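Local atomic coordinates of interferon-activable protein 202 (Mus musculus, PDB entry 4L5R), a protein that binds double-stranded DNA without sequence specificity and restrains innate immune signalling by preventing activation of the AIM2 inflammasome, probably by sequestering cytoplasmic DNA. Residues Q172-H177 against H192-G197. Residues are numbered along the deposited sequence; the frame is centred on the assembly and turned at random.
Sequences QLFSFH and HSFIKG. With nucleotides of chain B.
Strands 172-174 and 194-197 pair antiparallel in the second OB-type barrel of the first HIN-200 domain; the chain turns a corner at S175, in a G1 bulge where S175 and F176 face I125, and beyond it H177 reaches a DNA phosphate. Four backbone hydrogen bonds join Q172 with K196 and F174 with F194; between them, L173 and I195 form a non-hydrogen-bonded pair whose side chains lie alongside each other. On the face shared by Q172, F174, F194 and K196, the F194 ring turns its edge to the face of F174 in an offset T-shaped pair, planes at 72°, with CD2 of F194 3.7 Å from CD1 of F174. On the side of L173 and I195, the F176 ring lies between CD2 of L173 and CB of S193, on opposite faces and both offset toward the rim. S193 OG, swung beside its own backbone N (chi1 -52°), reaches back to S175 O at 2.8 Å while CB stays over the F176 ring; OG also bonds G190 N. One water joins S175 OG, H177 NE2 and H192 N, which probably steadies the imidazole whose ND1 donates to OP1 of DG7 of chain B (2.9 Å, 164°). K52 NZ of strand 48-53 hydrogen-bonds to S175 OG and H192 ND1, and H39 of strand 35-43 meets the F174 ring, so the first barrel meets this one here; strand 124-136 flanks L173, while W156 of strand 151-156 packs on F176 and I195.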
loop_
_atom_site.group_PDB
_atom_site.type_symbol
_atom_site.label_atom_id
_atom_site.label_comp_id
_atom_site.label_asym_id
_atom_site.label_seq_id
_atom_site.Cartn_x
_atom_site.Cartn_y
_atom_site.Cartn_z
ATOM N N GLN A 172 0.709 -10.743 3.559
ATOM C CA GLN A 172 0.166 -9.405 3.338
ATOM C C GLN A 172 0.953 -8.682 2.249
ATOM O O GLN A 172 2.174 -8.535 2.337
ATOM C CB GLN A 172 0.174 -8.568 4.619
ATOM C CG GLN A 172 -0.636 -7.298 4.443
ATOM C CD GLN A 172 -1.032 -6.648 5.765
ATOM O OE1 GLN A 172 -0.428 -6.907 6.809
ATOM N NE2 GLN A 172 -2.052 -5.798 5.718
ATOM N N LEU A 173 0.251 -8.240 1.216
ATOM C CA LEU A 173 0.893 -7.583 0.087
ATOM C C LEU A 173 0.537 -6.112 0.093
ATOM O O LEU A 173 -0.628 -5.754 0.305
ATOM C CB LEU A 173 0.384 -8.184 -1.220
ATOM C CG LEU A 173 0.559 -9.685 -1.431
ATOM C CD1 LEU A 173 -0.015 -10.070 -2.773
ATOM C CD2 LEU A 173 2.035 -10.023 -1.346
ATOM N N PHE A 174 1.534 -5.262 -0.163
ATOM C CA PHE A 174 1.310 -3.841 -0.373
ATOM C C PHE A 174 1.845 -3.429 -1.740
ATOM O O PHE A 174 3.021 -3.661 -2.065
ATOM C CB PHE A 174 2.009 -2.966 0.705
ATOM C CG PHE A 174 1.610 -3.290 2.125
ATOM C CD1 PHE A 174 2.003 -4.487 2.716
ATOM C CD2 PHE A 174 0.852 -2.401 2.862
ATOM C CE1 PHE A 174 1.652 -4.784 4.025
ATOM C CE2 PHE A 174 0.489 -2.687 4.173
ATOM C CZ PHE A 174 0.893 -3.874 4.757
ATOM N N SER A 175 0.975 -2.789 -2.524
ATOM C CA SER A 175 1.357 -2.142 -3.783
ATOM C C SER A 175 2.042 -3.109 -4.755
ATOM O O SER A 175 3.128 -2.833 -5.273
ATOM C CB SER A 175 2.247 -0.920 -3.516
ATOM O OG SER A 175 2.493 -0.177 -4.702
ATOM N N PHE A 176 1.411 -4.248 -4.992
ATOM C CA PHE A 176 1.850 -5.135 -6.061
ATOM C C PHE A 176 1.166 -4.754 -7.369
ATOM O O PHE A 176 0.117 -4.128 -7.352
ATOM C CB PHE A 176 1.586 -6.594 -5.689
ATOM C CG PHE A 176 2.728 -7.217 -4.932
ATOM C CD1 PHE A 176 3.011 -6.817 -3.635
ATOM C CD2 PHE A 176 3.531 -8.172 -5.529
ATOM C CE1 PHE A 176 4.075 -7.362 -2.930
ATOM C CE2 PHE A 176 4.599 -8.731 -4.830
ATOM C CZ PHE A 176 4.864 -8.329 -3.531
ATOM N N HIS A 177 1.761 -5.122 -8.498
ATOM C CA HIS A 177 1.220 -4.721 -9.787
ATOM C C HIS A 177 0.558 -5.899 -10.501
ATOM O O HIS A 177 1.184 -6.939 -10.705
ATOM C CB HIS A 177 2.332 -4.132 -10.656
ATOM C CG HIS A 177 2.995 -2.929 -10.052
ATOM N ND1 HIS A 177 3.294 -1.804 -10.785
ATOM C CD2 HIS A 177 3.427 -2.684 -8.793
ATOM C CE1 HIS A 177 3.869 -0.906 -10.001
ATOM N NE2 HIS A 177 3.960 -1.415 -8.785
ATOM N N HIS A 192 7.810 0.171 -5.041
ATOM C CA HIS A 192 7.257 0.369 -3.699
ATOM C C HIS A 192 6.715 -0.879 -3.000
ATOM O O HIS A 192 6.224 -0.787 -1.876
ATOM C CB HIS A 192 6.130 1.427 -3.722
ATOM C CG HIS A 192 6.536 2.748 -4.297
ATOM N ND1 HIS A 192 5.708 3.481 -5.120
ATOM C CD2 HIS A 192 7.669 3.482 -4.153
ATOM C CE1 HIS A 192 6.312 4.604 -5.466
ATOM N NE2 HIS A 192 7.504 4.629 -4.892
ATOM N N SER A 193 6.770 -2.045 -3.639
ATOM C CA SER A 193 6.136 -3.210 -3.038
ATOM C C SER A 193 6.739 -3.612 -1.699
ATOM O O SER A 193 7.944 -3.459 -1.460
ATOM C CB SER A 193 6.142 -4.414 -3.998
ATOM O OG SER A 193 5.608 -4.044 -5.257
ATOM N N PHE A 194 5.880 -4.125 -0.831
ATOM C CA PHE A 194 6.264 -4.562 0.500
ATOM C C PHE A 194 5.462 -5.813 0.827
ATOM O O PHE A 194 4.245 -5.884 0.577
ATOM C CB PHE A 194 5.962 -3.449 1.510
ATOM C CG PHE A 194 6.432 -3.738 2.915
ATOM C CD1 PHE A 194 7.770 -3.513 3.284
ATOM C CD2 PHE A 194 5.535 -4.170 3.887
ATOM C CE1 PHE A 194 8.188 -3.752 4.589
ATOM C CE2 PHE A 194 5.952 -4.404 5.190
ATOM C CZ PHE A 194 7.290 -4.192 5.540
ATOM N N ILE A 195 6.145 -6.808 1.379
ATOM C CA ILE A 195 5.499 -8.057 1.694
ATOM C C ILE A 195 5.848 -8.519 3.101
ATOM O O ILE A 195 7.016 -8.465 3.520
ATOM C CB ILE A 195 5.888 -9.116 0.644
ATOM C CG1 ILE A 195 5.246 -10.456 0.954
ATOM C CG2 ILE A 195 7.407 -9.244 0.555
ATOM C CD1 ILE A 195 5.547 -11.493 -0.103
ATOM N N LYS A 196 4.844 -8.965 3.846
ATOM C CA LYS A 196 5.109 -9.505 5.179
ATOM C C LYS A 196 4.090 -10.535 5.642
ATOM O O LYS A 196 2.959 -10.587 5.145
ATOM C CB LYS A 196 5.246 -8.384 6.219
ATOM C CG LYS A 196 3.965 -7.661 6.555
ATOM C CD LYS A 196 4.185 -6.728 7.747
ATOM C CE LYS A 196 3.007 -5.779 7.952
ATOM N NZ LYS A 196 3.246 -4.809 9.066
ATOM N N GLY A 197 4.506 -11.365 6.593
ATOM C CA GLY A 197 3.593 -12.302 7.219
ATOM C C GLY A 197 2.587 -11.497 8.012
ATOM O O GLY A 197 2.942 -10.489 8.618
ATOM P P DG B 7 3.652 -2.984 -14.278
ATOM O OP1 DG B 7 2.808 -1.973 -13.607
ATOM O OP2 DG B 7 4.220 -4.119 -13.508
ATOM O "O5'" DG B 7 2.853 -3.646 -15.498
ATOM C "C5'" DG B 7 2.031 -2.810 -16.314
ATOM C "C4'" DG B 7 2.101 -3.262 -17.762
ATOM O "O4'" DG B 7 3.368 -2.875 -18.354
ATOM C "C3'" DG B 7 1.950 -4.765 -17.976
ATOM O "O3'" DG B 7 1.028 -4.939 -19.030
ATOM C "C2'" DG B 7 3.346 -5.247 -18.362
ATOM C "C1'" DG B 7 3.917 -4.001 -19.023
ATOM N N9 DG B 7 5.373 -3.920 -18.950
ATOM C C8 DG B 7 6.157 -3.798 -17.827
ATOM N N7 DG B 7 7.436 -3.750 -18.098
ATOM C C5 DG B 7 7.505 -3.843 -19.484
ATOM C C6 DG B 7 8.620 -3.838 -20.364
ATOM O O6 DG B 7 9.828 -3.749 -20.088
ATOM N N1 DG B 7 8.225 -3.954 -21.697
ATOM C C2 DG B 7 6.919 -4.061 -22.121
ATOM N N2 DG B 7 6.709 -4.171 -23.437
ATOM N N3 DG B 7 5.873 -4.057 -21.311
ATOM C C4 DG B 7 6.238 -3.950 -20.016
ATOM P P DG B 6 7.074 0.960 -10.848
ATOM O OP1 DG B 6 5.804 1.380 -10.205
ATOM O OP2 DG B 6 8.044 0.122 -10.108
ATOM O "O5'" DG B 6 6.712 0.198 -12.211
ATOM C "C5'" DG B 6 5.712 0.748 -13.069
ATOM C "C4'" DG B 6 5.702 -0.005 -14.382
ATOM O "O4'" DG B 6 6.810 0.450 -15.211
ATOM C "C3'" DG B 6 5.846 -1.523 -14.231
ATOM O "O3'" DG B 6 4.860 -2.211 -15.003
ATOM C "C2'" DG B 6 7.217 -1.791 -14.835
ATOM C "C1'" DG B 6 7.178 -0.711 -15.910
ATOM N N9 DG B 6 8.420 -0.617 -16.674
ATOM C C8 DG B 6 9.723 -0.692 -16.238
ATOM N N7 DG B 6 10.596 -0.624 -17.210
ATOM C C5 DG B 6 9.819 -0.511 -18.356
ATOM C C6 DG B 6 10.191 -0.397 -19.714
ATOM O O6 DG B 6 11.332 -0.371 -20.190
ATOM N N1 DG B 6 9.074 -0.308 -20.548
ATOM C C2 DG B 6 7.766 -0.323 -20.116
ATOM N N2 DG B 6 6.805 -0.225 -21.047
ATOM N N3 DG B 6 7.408 -0.419 -18.846
ATOM C C4 DG B 6 8.482 -0.508 -18.036
HETATM O O HOH W 1 5.007 -0.155 -6.526
#